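Local coordinates for probable chitinase (Chromobacterium violaceum, PDB 5JH8), which probably binds and hydrolyses chitin, as expected of a family 18 glycoside hydrolase built on a TIM barrel, at residues 117-120 with 121-124; 160-163 with 164-167; 172-175 with 176-180; 193-196 with 197-201; 273-276 with 277-280. One frame throughout, in Å; residues are numbered along the deposited sequence. Where two conformers were deposited one is given.

In the fold
All five contacts are local, most at the starts of helices in the family 18 TIM barrel, and interaction 3 lies nearest the chain's centre, about 5 Å from it. There strand 172-176 runs into the pocket that holds the bound histidine and the dimethylamino acid. Interactions 1 and 2 begin the neighbouring helices 120-135 and 163-169; their centres are about 9 Å apart and Arg120 packs against Asp162. Leu173 of interaction 3 packs on interaction 2, and Ser177 packs on Trp195 of interaction 4, whose centre is about 10 Å from that of interaction 3. Interaction 5 lies beyond, its centre about 35 Å from that of interaction 1, across the chain's centre.

Interaction 1 of 5, residues 117-120 with 121-124; sequences QGDR and NNFS
Asn122 reaches back along the first turn of the helix to Asp119, its ND2 donating to Asp119 OD1 over 2.9 Å in a bond bent little from straight (165°). The carboxylate oxygen lies in the plane of the amide and receives the N-H on its anti lone pair, on the side away from OD2, although the two flat groups are turned 44° from each other. Asp119 OD1 has a second partner in His82 ND1, so two residues hold this buried oxygen. Close by, the backbone closes tightly: Phe123 N donates to Asp119 O at 2.8 Å, and Ser124 N to Arg120 O at 3.1 Å. On the Asn122 flank, water 1 accepts from Asn122 N and donates to Gly118 O at 2.8 Å. This is the opening of helix 120-135, which follows strand 107-111 in the barrel; Asp119 occupies the N-cap position, yet its side chain makes no capping bond and turns to Asn122 instead. The other side is looser and wetter. Arg120 runs out extended as far as NE, CG anti to the backbone N (chi1 176°), and meets Asn121 mainly through water 2, which accepts a hydrogen bond from Arg120 NE at 3.0 Å, in the guanidinium plane, and donates one to Asn121 OD1 at 2.7 Å. The guanidinium bonds to Tyr159 O through NH1 and makes a cation-pi contact with the same tyrosine.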
loop_
_atom_site.group_PDB
_atom_site.type_symbol
_atom_site.label_atom_id
_atom_site.label_comp_id
_atom_site.label_asym_id
_atom_site.label_seq_id
_atom_site.Cartn_x
_atom_site.Cartn_y
_atom_site.Cartn_z
ATOM N N GLN A 117 -17.296 9.888 -0.296
ATOM C CA GLN A 117 -16.970 11.262 0.072
ATOM C C GLN A 117 -17.841 11.755 1.221
ATOM O O GLN A 117 -17.371 12.505 2.085
ATOM C CB GLN A 117 -17.035 12.189 -1.139
ATOM C CG GLN A 117 -18.376 12.253 -1.845
ATOM C CD GLN A 117 -18.282 13.038 -3.134
ATOM O OE1 GLN A 117 -17.380 13.855 -3.304
ATOM N NE2 GLN A 117 -19.195 12.772 -4.060
ATOM N N GLY A 118 -19.103 11.329 1.268
ATOM C CA GLY A 118 -19.975 11.749 2.352
ATOM C C GLY A 118 -19.601 11.196 3.709
ATOM O O GLY A 118 -20.148 11.641 4.723
ATOM N N ASP A 119 -18.691 10.233 3.748
ATOM C CA ASP A 119 -18.246 9.610 4.987
ATOM C C ASP A 119 -16.931 10.169 5.501
ATOM O O ASP A 119 -16.365 9.599 6.429
ATOM C CB ASP A 119 -18.134 8.100 4.806
ATOM C CG ASP A 119 -19.481 7.422 4.844
ATOM O OD1 ASP A 119 -20.295 7.795 5.720
ATOM O OD2 ASP A 119 -19.739 6.538 3.998
ATOM N N ARG A 120 -16.473 11.307 4.973
ATOM C CA ARG A 120 -15.201 11.887 5.397
ATOM C C ARG A 120 -15.110 11.996 6.915
ATOM O O ARG A 120 -14.181 11.474 7.547
ATOM C CB ARG A 120 -15.002 13.260 4.752
ATOM C CG ARG A 120 -13.738 13.992 5.198
ATOM C CD ARG A 120 -13.725 15.378 4.604
ATOM N NE ARG A 120 -12.573 16.205 4.920
ATOM C CZ ARG A 120 -11.459 16.257 4.190
ATOM N NH1 ARG A 120 -11.321 15.490 3.128
ATOM N NH2 ARG A 120 -10.476 17.078 4.521
ATOM N N ASN A 121 -16.079 12.674 7.523
ATOM C CA ASN A 121 -16.010 12.899 8.962
ATOM C C ASN A 121 -16.346 11.640 9.758
ATOM O O ASN A 121 -15.792 11.425 10.841
ATOM C CB ASN A 121 -16.906 14.060 9.376
ATOM C CG ASN A 121 -16.411 15.398 8.853
ATOM O OD1 ASN A 121 -15.254 15.541 8.444
ATOM N ND2 ASN A 121 -17.294 16.393 8.867
ATOM N N ASN A 122 -17.237 10.790 9.246
ATOM C CA ASN A 122 -17.528 9.521 9.909
ATOM C C ASN A 122 -16.280 8.663 9.991
ATOM O O ASN A 122 -15.979 8.081 11.032
ATOM C CB ASN A 122 -18.608 8.763 9.137
ATOM C CG ASN A 122 -19.964 9.416 9.222
ATOM O OD1 ASN A 122 -20.292 10.081 10.210
ATOM N ND2 ASN A 122 -20.783 9.208 8.193
ATOM N N PHE A 123 -15.544 8.562 8.886
ATOM C CA PHE A 123 -14.345 7.735 8.852
ATOM C C PHE A 123 -13.263 8.309 9.769
ATOM O O PHE A 123 -12.603 7.567 10.508
ATOM C CB PHE A 123 -13.869 7.591 7.402
ATOM C CG PHE A 123 -12.690 6.665 7.253
ATOM C CD1 PHE A 123 -12.748 5.355 7.703
ATOM C CD2 PHE A 123 -11.514 7.111 6.683
ATOM C CE1 PHE A 123 -11.640 4.515 7.577
ATOM C CE2 PHE A 123 -10.409 6.263 6.540
ATOM C CZ PHE A 123 -10.475 4.972 6.992
ATOM N N SER A 124 -13.081 9.631 9.753
ATOM C CA SER A 124 -12.120 10.248 10.660
ATOM C C SER A 124 -12.460 9.910 12.098
ATOM O O SER A 124 -11.570 9.617 12.903
ATOM C CB SER A 124 -12.139 11.761 10.482
ATOM O OG SER A 124 -11.667 12.084 9.196
HETATM O O HOH W 1 -19.152 11.988 7.296
HETATM O O HOH W 2 -13.966 17.538 7.165
#

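Interaction 2 of 5, residues 160-163 with 164-167; sequences GYDL and RALG
Asp162 lays its carboxylate against the methyl of Ala165, CG lying 3.6 Å from Ala165 CB, while OD1 accepts from Ala165 N at 3.2 Å. This is a side-chain N-cap: with CG anti to the backbone N (chi1 179°), the carboxylate swings beside the first turn and takes up one of the N-H groups that a helix start leaves without a backbone acceptor. The donor comes from well above the carboxylate plane, 71° out of it, in a bond that is nonetheless fairly straight at the hydrogen. Water 3 also donates to OD1, at 2.8 Å, and accepts from Arg164 N, extending the cap to a second N-H. Asp162 O receives Leu166 N at 2.9 Å, and the Leu166 side chain folds over that carbonyl, CG standing 3.2 Å from Asp162 O. Beyond it, Leu166 CD1 meets the edge of the Tyr161 ring near its plane and touches Tyr161 CB at 4.2 Å. Tyr161 OH bonds to Phe112 O. Leu166 packs on Phe123 and Ile127 of helix 120-135 and on Val145 of strand 142-146, whereas Leu163 faces Tyr202 and Ala203 of helix 193-206 and joins Leu166 on Leu173 of strand 172-176.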
loop_
_atom_site.group_PDB
_atom_site.type_symbol
_atom_site.label_atom_id
_atom_site.label_comp_id
_atom_site.label_asym_id
_atom_site.label_seq_id
_atom_site.Cartn_x
_atom_site.Cartn_y
_atom_site.Cartn_z
ATOM N N GLY A 160 -13.178 11.518 0.987
ATOM C CA GLY A 160 -13.430 10.770 2.206
ATOM C C GLY A 160 -12.241 10.675 3.142
ATOM O O GLY A 160 -12.418 10.248 4.285
ATOM N N TYR A 161 -11.043 11.050 2.675
ATOM C CA TYR A 161 -9.804 10.899 3.434
ATOM C C TYR A 161 -9.287 12.270 3.871
ATOM O O TYR A 161 -8.758 13.044 3.063
ATOM C CB TYR A 161 -8.765 10.149 2.619
ATOM C CG TYR A 161 -9.254 8.787 2.193
ATOM C CD1 TYR A 161 -9.115 7.692 3.033
ATOM C CD2 TYR A 161 -9.895 8.605 0.985
ATOM C CE1 TYR A 161 -9.565 6.444 2.675
ATOM C CE2 TYR A 161 -10.378 7.369 0.611
ATOM C CZ TYR A 161 -10.205 6.279 1.449
ATOM O OH TYR A 161 -10.699 5.059 1.043
ATOM N N ASP A 162 -9.473 12.581 5.151
ATOM C CA ASP A 162 -9.017 13.835 5.754
ATOM C C ASP A 162 -7.680 13.510 6.414
ATOM O O ASP A 162 -7.628 12.994 7.534
ATOM C CB ASP A 162 -10.055 14.278 6.776
ATOM C CG ASP A 162 -9.688 15.558 7.506
ATOM O OD1 ASP A 162 -8.510 15.993 7.488
ATOM O OD2 ASP A 162 -10.617 16.142 8.105
ATOM N N LEU A 163 -6.580 13.747 5.695
ATOM C CA LEU A 163 -5.277 13.307 6.199
ATOM C C LEU A 163 -4.943 13.962 7.529
ATOM O O LEU A 163 -4.352 13.327 8.412
ATOM C CB LEU A 163 -4.162 13.596 5.198
ATOM C CG LEU A 163 -3.870 12.490 4.181
ATOM C CD1 LEU A 163 -5.027 12.209 3.269
ATOM C CD2 LEU A 163 -2.638 12.833 3.377
ATOM N N ARG A 164 -5.257 15.246 7.678
ATOM C CA ARG A 164 -4.977 15.912 8.946
ATOM C C ARG A 164 -5.625 15.170 10.114
ATOM O O ARG A 164 -4.971 14.886 11.129
ATOM C CB ARG A 164 -5.435 17.368 8.891
ATOM C CG ARG A 164 -4.912 18.236 10.020
ATOM C CD ARG A 164 -5.291 19.715 9.840
ATOM N NE ARG A 164 -4.504 20.400 8.811
ATOM C CZ ARG A 164 -3.328 20.983 9.024
ATOM N NH1 ARG A 164 -2.784 20.995 10.238
ATOM N NH2 ARG A 164 -2.692 21.562 8.018
ATOM N N ALA A 165 -6.906 14.821 9.980
ATOM C CA ALA A 165 -7.611 14.138 11.064
ATOM C C ALA A 165 -7.087 12.713 11.245
ATOM O O ALA A 165 -6.855 12.252 12.372
ATOM C CB ALA A 165 -9.118 14.123 10.802
ATOM N N LEU A 166 -6.901 11.996 10.141
ATOM C CA LEU A 166 -6.478 10.608 10.232
ATOM C C LEU A 166 -5.084 10.515 10.832
ATOM O O LEU A 166 -4.802 9.637 11.655
ATOM C CB LEU A 166 -6.504 9.977 8.837
ATOM C CG LEU A 166 -7.882 9.869 8.153
ATOM C CD1 LEU A 166 -7.778 9.463 6.681
ATOM C CD2 LEU A 166 -8.766 8.881 8.901
ATOM N N GLY A 167 -4.197 11.404 10.394
ATOM C CA GLY A 167 -2.829 11.369 10.857
ATOM C C GLY A 167 -2.682 11.731 12.312
ATOM O O GLY A 167 -1.739 11.286 12.961
HETATM O O HOH W 3 -6.803 16.969 5.563
#

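Interaction 3 of 5, residues 172-175 with 176-180; sequences YLQI and MSYDE. With 6KY ((2S)-2-(dimethylamino)-4-(methylselanyl)butanoic acid), chain E; HIS (histidine), chain F.
Tyr178 OH is gripped by two nitrogens, Gln174 NE2 at 3.0 Å and NE2 of the bound histidine at 2.7 Å. Gln174 is the donor in the first of these, with the hydroxyl 14° out of its amide plane; in the second, either partner could supply the proton. Gln174 OE1 bonds to Ser144 OG and NE2 to Ser295 OG, so these two serines form the second shell that holds the amide, which in turn steadies the phenol. A sharp bend at chi2 (-97°) brings the amide of Gln174 round to the hydroxyl. Farther along, Asp179 OD2 accepts from N of the dimethylamino acid at 2.5 Å, while OD1 is held by Tyr219 OH and Tyr221 OH.

Selenomethionine Met176 packs beside these bonds. In the conformer given, one of two, its CG lies 3.5 Å from Gln174 OE1, and a turn at chi3 would put CE 3.8 Å from CD2 of the bound histidine. The backbone of the same residue covers the tyrosine, Met176 C standing over the middle of one ring face; the histidine NE2 comes to the ring edge, in plane. Two successive inverse gamma turns, centred on Met176 and Ser177, bend the chain here, the first with Ser177 N bonded to Ile175 O. A barrel strand whose C-terminal end and following loop line the ligand pocket is the classic arrangement of a TIM-barrel active site.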
loop_
_atom_site.group_PDB
_atom_site.type_symbol
_atom_site.label_atom_id
_atom_site.label_comp_id
_atom_site.label_asym_id
_atom_site.label_seq_id
_atom_site.Cartn_x
_atom_site.Cartn_y
_atom_site.Cartn_z
ATOM N N TYR A 172 0.636 5.673 11.990
ATOM C CA TYR A 172 1.156 5.905 10.656
ATOM C C TYR A 172 0.004 5.982 9.673
ATOM O O TYR A 172 -0.996 5.267 9.809
ATOM C CB TYR A 172 2.043 4.762 10.177
ATOM C CG TYR A 172 3.280 4.529 10.993
ATOM C CD1 TYR A 172 4.456 5.228 10.718
ATOM C CD2 TYR A 172 3.294 3.601 12.043
ATOM C CE1 TYR A 172 5.606 5.011 11.442
ATOM C CE2 TYR A 172 4.428 3.384 12.771
ATOM C CZ TYR A 172 5.591 4.087 12.463
ATOM O OH TYR A 172 6.734 3.847 13.203
ATOM N N LEU A 173 0.173 6.827 8.656
ATOM C CA LEU A 173 -0.585 6.713 7.415
ATOM C C LEU A 173 0.306 6.036 6.398
ATOM O O LEU A 173 1.444 6.473 6.161
ATOM C CB LEU A 173 -1.044 8.064 6.857
ATOM C CG LEU A 173 -1.845 8.928 7.826
ATOM C CD1 LEU A 173 -2.377 10.150 7.121
ATOM C CD2 LEU A 173 -3.002 8.150 8.463
ATOM N N GLN A 174 -0.215 4.962 5.797
ATOM C CA GLN A 174 0.469 4.252 4.717
ATOM C C GLN A 174 -0.046 4.900 3.435
ATOM O O GLN A 174 -1.170 4.626 3.001
ATOM C CB GLN A 174 0.202 2.748 4.807
ATOM C CG GLN A 174 1.003 1.922 3.827
ATOM C CD GLN A 174 0.271 1.563 2.544
ATOM O OE1 GLN A 174 -0.929 1.313 2.524
ATOM N NE2 GLN A 174 1.034 1.481 1.467
ATOM N N ILE A 175 0.752 5.790 2.855
ATOM C CA ILE A 175 0.326 6.527 1.674
ATOM C C ILE A 175 0.564 5.657 0.452
ATOM O O ILE A 175 1.715 5.351 0.112
ATOM C CB ILE A 175 1.064 7.862 1.552
ATOM C CG1 ILE A 175 0.673 8.770 2.717
ATOM C CG2 ILE A 175 0.748 8.506 0.187
ATOM C CD1 ILE A 175 1.228 10.158 2.623
HETATM N N MSE A 176 -0.518 5.274 -0.216
HETATM C CA MSE A 176 -0.450 4.324 -1.320
HETATM C C MSE A 176 -0.005 5.057 -2.583
HETATM O O MSE A 176 -0.799 5.264 -3.533
HETATM C CB MSE A 176 -1.807 3.653 -1.516
HETATM C CG MSE A 176 -2.206 2.846 -0.309
HETATM SE SE MSE A 176 -4.040 2.197 -0.375
HETATM C CE MSE A 176 -4.050 1.566 -2.208
ATOM N N SER A 177 1.260 5.488 -2.574
ATOM C CA SER A 177 1.831 6.254 -3.679
ATOM C C SER A 177 2.243 5.337 -4.827
ATOM O O SER A 177 3.403 5.286 -5.253
ATOM C CB SER A 177 2.981 7.127 -3.203
ATOM O OG SER A 177 3.955 6.421 -2.473
ATOM N N TYR A 178 1.222 4.645 -5.336
ATOM C CA TYR A 178 1.303 3.796 -6.510
ATOM C C TYR A 178 -0.094 3.773 -7.125
ATOM O O TYR A 178 -1.055 4.293 -6.560
ATOM C CB TYR A 178 1.899 2.400 -6.194
ATOM C CG TYR A 178 1.503 1.800 -4.860
ATOM C CD1 TYR A 178 0.231 1.315 -4.637
ATOM C CD2 TYR A 178 2.428 1.717 -3.822
ATOM C CE1 TYR A 178 -0.121 0.760 -3.410
ATOM C CE2 TYR A 178 2.088 1.163 -2.615
ATOM C CZ TYR A 178 0.822 0.678 -2.412
ATOM O OH TYR A 178 0.557 0.127 -1.187
ATOM N N ASP A 179 -0.203 3.192 -8.311
ATOM C CA ASP A 179 -1.444 3.239 -9.083
ATOM C C ASP A 179 -1.804 4.664 -9.524
ATOM O O ASP A 179 -2.976 4.998 -9.702
ATOM C CB ASP A 179 -2.590 2.516 -8.381
ATOM C CG ASP A 179 -2.319 1.041 -8.246
ATOM O OD1 ASP A 179 -1.508 0.491 -9.028
ATOM O OD2 ASP A 179 -2.910 0.448 -7.337
ATOM N N GLU A 180 -0.782 5.493 -9.748
ATOM C CA GLU A 180 -1.002 6.783 -10.394
ATOM C C GLU A 180 -1.674 6.593 -11.743
ATOM O O GLU A 180 -2.511 7.406 -12.162
ATOM C CB GLU A 180 0.347 7.468 -10.560
ATOM C CG GLU A 180 0.284 8.849 -11.140
ATOM C CD GLU A 180 1.641 9.411 -11.491
ATOM O OE1 GLU A 180 2.682 8.793 -11.188
ATOM O OE2 GLU A 180 1.654 10.515 -12.105
HETATM N N 6KY E . -2.611 -1.985 -6.688
HETATM C CA 6KY E . -4.053 -2.218 -6.358
HETATM C C 6KY E . -4.163 -3.277 -5.281
HETATM O O 6KY E . -3.849 -4.437 -5.525
HETATM C CB 6KY E . -4.905 -2.602 -7.585
HETATM C CG 6KY E . -4.954 -1.470 -8.626
HETATM SE SE 6KY E . -6.132 -1.833 -10.148
HETATM C CE 6KY E . -4.954 -3.097 -11.054
HETATM C CN1 6KY E . -1.978 -3.067 -7.467
HETATM C CN2 6KY E . -1.779 -1.731 -5.487
HETATM N N HIS F . -4.566 -2.866 -4.077
HETATM C CA HIS F . -4.696 -3.792 -2.956
HETATM C C HIS F . -5.850 -4.751 -3.209
HETATM O O HIS F . -6.772 -4.468 -3.984
HETATM C CB HIS F . -4.898 -3.025 -1.646
HETATM C CG HIS F . -3.679 -2.286 -1.182
HETATM N ND1 HIS F . -3.531 -1.837 0.112
HETATM C CD2 HIS F . -2.561 -1.901 -1.843
HETATM C CE1 HIS F . -2.366 -1.230 0.236
HETATM N NE2 HIS F . -1.766 -1.234 -0.942
HETATM O OXT HIS F . -5.872 -5.844 -2.640
#

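Interaction 4 of 5, residues 193-196 with 197-201; sequences SDWM and EDDLD
Asp199 stands its carboxylate almost upright on the indole of Trp195, the two planes 82° apart. OD2 points at the ring and sits 3.2 Å above its plane, over the centre of the bicyclic system, with Trp195 CE2 its closest ring atom at 3.2 Å. The contact is one of an oxygen on an aromatic face, and the indole NE1 is not the partner. Trp195 CG is anti to the backbone N (chi1 171°), which sends the indole outward, across the helix axis; Asp199, one turn on, has CG beside its backbone N (chi1 -59°), and its carboxylate leans back over the indole face. Both carboxylate oxygens also come near Trp195 O, an acceptor like themselves, so the electrostatics of this buried group may be unfavourable and could favour a raised pKa.

On another side of the helix, selenomethionine Met196 and Leu200 lie alongside each other and point the same way, Met196 CG to Leu200 CD1 being 4.0 Å. Glu197 folds back over the carbonyl of Ser193, CG at 3.1 Å from Ser193 O; water 4 joins Ser193 OG, at 2.7 Å, to Glu197 OE2 through a long, weak bond. Met196 and Leu200 pack on Asn214 of strand 212-222 and towards helix 276-289. These are the i to i+4 pairings of an alpha-helix, here the one that crosses from strand 172-176 to strand 212-222 as a beta-alpha-beta unit of the barrel.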
loop_
_atom_site.group_PDB
_atom_site.type_symbol
_atom_site.label_atom_id
_atom_site.label_comp_id
_atom_site.label_asym_id
_atom_site.label_seq_id
_atom_site.Cartn_x
_atom_site.Cartn_y
_atom_site.Cartn_z
ATOM N N SER A 193 7.788 9.928 -9.498
ATOM C CA SER A 193 8.388 10.629 -8.376
ATOM C C SER A 193 7.867 12.045 -8.228
ATOM O O SER A 193 7.824 12.565 -7.107
ATOM C CB SER A 193 9.899 10.672 -8.535
ATOM O OG SER A 193 10.288 11.245 -9.768
ATOM N N ASP A 194 7.510 12.698 -9.335
ATOM C CA ASP A 194 6.977 14.058 -9.268
ATOM C C ASP A 194 5.616 14.064 -8.569
ATOM O O ASP A 194 5.368 14.856 -7.652
ATOM C CB ASP A 194 6.946 14.694 -10.666
ATOM C CG ASP A 194 6.181 13.886 -11.715
ATOM O OD1 ASP A 194 5.880 12.697 -11.542
ATOM O OD2 ASP A 194 5.900 14.489 -12.778
ATOM N N TRP A 195 4.740 13.150 -8.976
ATOM C CA TRP A 195 3.449 12.945 -8.329
ATOM C C TRP A 195 3.616 12.532 -6.871
ATOM O O TRP A 195 2.928 13.053 -5.984
ATOM C CB TRP A 195 2.714 11.883 -9.150
ATOM C CG TRP A 195 1.458 11.329 -8.604
ATOM C CD1 TRP A 195 0.221 11.897 -8.678
ATOM C CD2 TRP A 195 1.271 10.047 -7.975
ATOM N NE1 TRP A 195 -0.725 11.066 -8.126
ATOM C CE2 TRP A 195 -0.102 9.927 -7.675
ATOM C CE3 TRP A 195 2.131 8.992 -7.640
ATOM C CZ2 TRP A 195 -0.636 8.788 -7.051
ATOM C CZ3 TRP A 195 1.600 7.869 -7.032
ATOM C CH2 TRP A 195 0.227 7.773 -6.745
HETATM N N MSE A 196 4.526 11.593 -6.600
HETATM C CA MSE A 196 4.795 11.134 -5.247
HETATM C C MSE A 196 5.241 12.291 -4.371
HETATM O O MSE A 196 4.784 12.401 -3.245
HETATM C CB MSE A 196 5.850 10.018 -5.253
HETATM C CG MSE A 196 6.150 9.481 -3.870
HETATM SE SE MSE A 196 7.465 8.038 -3.916
HETATM C CE MSE A 196 6.508 6.765 -5.028
ATOM N N GLU A 197 6.154 13.127 -4.875
ATOM C CA GLU A 197 6.632 14.256 -4.084
ATOM C C GLU A 197 5.519 15.264 -3.837
ATOM O O GLU A 197 5.411 15.818 -2.734
ATOM C CB GLU A 197 7.830 14.902 -4.762
ATOM C CG GLU A 197 9.075 14.033 -4.644
ATOM C CD GLU A 197 10.236 14.508 -5.484
ATOM O OE1 GLU A 197 10.291 15.714 -5.806
ATOM O OE2 GLU A 197 11.097 13.664 -5.825
ATOM N N ASP A 198 4.673 15.518 -4.841
ATOM C CA ASP A 198 3.517 16.371 -4.596
ATOM C C ASP A 198 2.632 15.776 -3.512
ATOM O O ASP A 198 2.126 16.491 -2.642
ATOM C CB ASP A 198 2.683 16.559 -5.865
ATOM C CG ASP A 198 3.362 17.414 -6.916
ATOM O OD1 ASP A 198 4.324 18.145 -6.603
ATOM O OD2 ASP A 198 2.898 17.399 -8.073
ATOM N N ASP A 199 2.415 14.460 -3.569
ATOM C CA ASP A 199 1.569 13.813 -2.576
ATOM C C ASP A 199 2.187 13.889 -1.184
ATOM O O ASP A 199 1.480 14.123 -0.195
ATOM C CB ASP A 199 1.370 12.339 -2.934
ATOM C CG ASP A 199 0.732 12.091 -4.282
ATOM O OD1 ASP A 199 0.003 12.948 -4.809
ATOM O OD2 ASP A 199 0.946 10.943 -4.774
ATOM N N LEU A 200 3.507 13.683 -1.087
ATOM C CA LEU A 200 4.194 13.738 0.201
ATOM C C LEU A 200 4.249 15.159 0.745
ATOM O O LEU A 200 4.085 15.361 1.950
ATOM C CB LEU A 200 5.585 13.134 0.077
ATOM C CG LEU A 200 5.610 11.613 -0.131
ATOM C CD1 LEU A 200 7.035 11.172 -0.403
ATOM C CD2 LEU A 200 5.054 10.865 1.061
ATOM N N ASP A 201 4.448 16.158 -0.120
ATOM C CA ASP A 201 4.391 17.548 0.334
ATOM C C ASP A 201 3.047 17.814 0.993
ATOM O O ASP A 201 2.957 18.456 2.047
ATOM C CB ASP A 201 4.521 18.500 -0.864
ATOM C CG ASP A 201 5.908 18.559 -1.471
ATOM O OD1 ASP A 201 6.850 18.006 -0.904
ATOM O OD2 ASP A 201 6.050 19.223 -2.518
HETATM O O HOH W 4 10.927 13.832 -9.220
#

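Interaction 5 of 5, residues 273-276 with 277-280; sequences TENA and RSVA
Ser278 OG sits between two groups of the preceding loop: Asn275 N donates to it at 2.9 Å, and Glu274 OE1 lies 2.7 Å away, a hydrogen bond in which the serine proton also has another acceptor near. The reciprocal bond runs from Ser278 N to Asn275 OD1 at 3.0 Å, and the pair forms a capping box at the start of helix 276-289. Asn275 OD1 takes the N-H almost head-on, the C=O...N angle being 168°. To get there Asn275 holds CG between its backbone N and carbonyl carbon (chi1 70°), a compact turn that folds the amide back over the helix end; Ser278 adopts the same kind of rotamer, putting OG within range of Asn275 N.

Glu274 OE1 has a second partner, a salt bridge to Lys282 NZ one turn further along the helix, which would probably favour its ionised form. A bend at chi2 curls the glutamate round the serine, and its CB touches Val279 CG2 at 3.8 Å. Val279 in turn packs on Phe306 and Ala309 of helix 304-309, and on Ile216 of strand 212-222. On the exposed side Arg277 runs beside Asn275, the guanidinium and amide planes 80° apart, and makes a cation-pi contact with Tyr250. The first i to i+4 bond of the helix is Val279 N to Asn275 O, 3.0 Å.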
loop_
_atom_site.group_PDB
_atom_site.type_symbol
_atom_site.label_atom_id
_atom_site.label_comp_id
_atom_site.label_asym_id
_atom_site.label_seq_id
_atom_site.Cartn_x
_atom_site.Cartn_y
_atom_site.Cartn_z
ATOM N N THR A 273 7.127 0.882 -15.399
ATOM C CA THR A 273 7.500 0.142 -14.207
ATOM C C THR A 273 8.683 0.842 -13.545
ATOM O O THR A 273 9.011 1.999 -13.847
ATOM C CB THR A 273 7.742 -1.337 -14.535
ATOM O OG1 THR A 273 7.842 -2.058 -13.307
ATOM C CG2 THR A 273 8.973 -1.522 -15.398
ATOM N N GLU A 274 9.298 0.124 -12.614
ATOM C CA GLU A 274 10.414 0.590 -11.801
ATOM C C GLU A 274 11.700 -0.108 -12.234
ATOM O O GLU A 274 11.680 -1.163 -12.882
ATOM C CB GLU A 274 10.207 0.272 -10.305
ATOM C CG GLU A 274 8.881 0.757 -9.705
ATOM C CD GLU A 274 8.705 2.254 -9.782
ATOM O OE1 GLU A 274 9.712 2.986 -9.560
ATOM O OE2 GLU A 274 7.569 2.700 -10.069
ATOM N N ASN A 275 12.833 0.490 -11.849
ATOM C CA ASN A 275 14.104 -0.224 -11.863
ATOM C C ASN A 275 14.826 0.037 -10.544
ATOM O O ASN A 275 14.264 0.621 -9.625
ATOM C CB ASN A 275 14.946 0.115 -13.108
ATOM C CG ASN A 275 15.484 1.531 -13.098
ATOM O OD1 ASN A 275 15.257 2.297 -12.176
ATOM N ND2 ASN A 275 16.185 1.892 -14.166
ATOM N N ALA A 276 16.075 -0.405 -10.417
ATOM C CA ALA A 276 16.759 -0.245 -9.137
ATOM C C ALA A 276 16.978 1.227 -8.811
ATOM O O ALA A 276 16.877 1.633 -7.647
ATOM C CB ALA A 276 18.078 -1.015 -9.143
ATOM N N ARG A 277 17.315 2.038 -9.819
ATOM C CA ARG A 277 17.506 3.458 -9.579
ATOM C C ARG A 277 16.236 4.105 -9.039
ATOM O O ARG A 277 16.293 4.927 -8.116
ATOM C CB ARG A 277 17.919 4.170 -10.863
ATOM C CG ARG A 277 18.342 5.623 -10.617
ATOM C CD ARG A 277 18.746 6.380 -11.917
ATOM N NE ARG A 277 19.702 5.592 -12.659
ATOM C CZ ARG A 277 19.433 4.881 -13.743
ATOM N NH1 ARG A 277 18.266 4.980 -14.389
ATOM N NH2 ARG A 277 20.357 4.067 -14.217
ATOM N N SER A 278 15.080 3.768 -9.618
ATOM C CA SER A 278 13.851 4.435 -9.221
ATOM C C SER A 278 13.396 3.997 -7.846
ATOM O O SER A 278 12.920 4.824 -7.063
ATOM C CB SER A 278 12.752 4.221 -10.250
ATOM O OG SER A 278 12.303 2.893 -10.322
ATOM N N VAL A 279 13.535 2.705 -7.532
ATOM C CA VAL A 279 13.181 2.232 -6.200
ATOM C C VAL A 279 14.069 2.887 -5.146
ATOM O O VAL A 279 13.587 3.322 -4.095
ATOM C CB VAL A 279 13.214 0.691 -6.146
ATOM C CG1 VAL A 279 13.149 0.192 -4.695
ATOM C CG2 VAL A 279 12.068 0.143 -6.971
ATOM N N ALA A 280 15.381 2.948 -5.395
ATOM C CA ALA A 280 16.275 3.593 -4.442
ATOM C C ALA A 280 15.919 5.062 -4.275
ATOM O O ALA A 280 15.882 5.569 -3.153
ATOM C CB ALA A 280 17.735 3.433 -4.873
#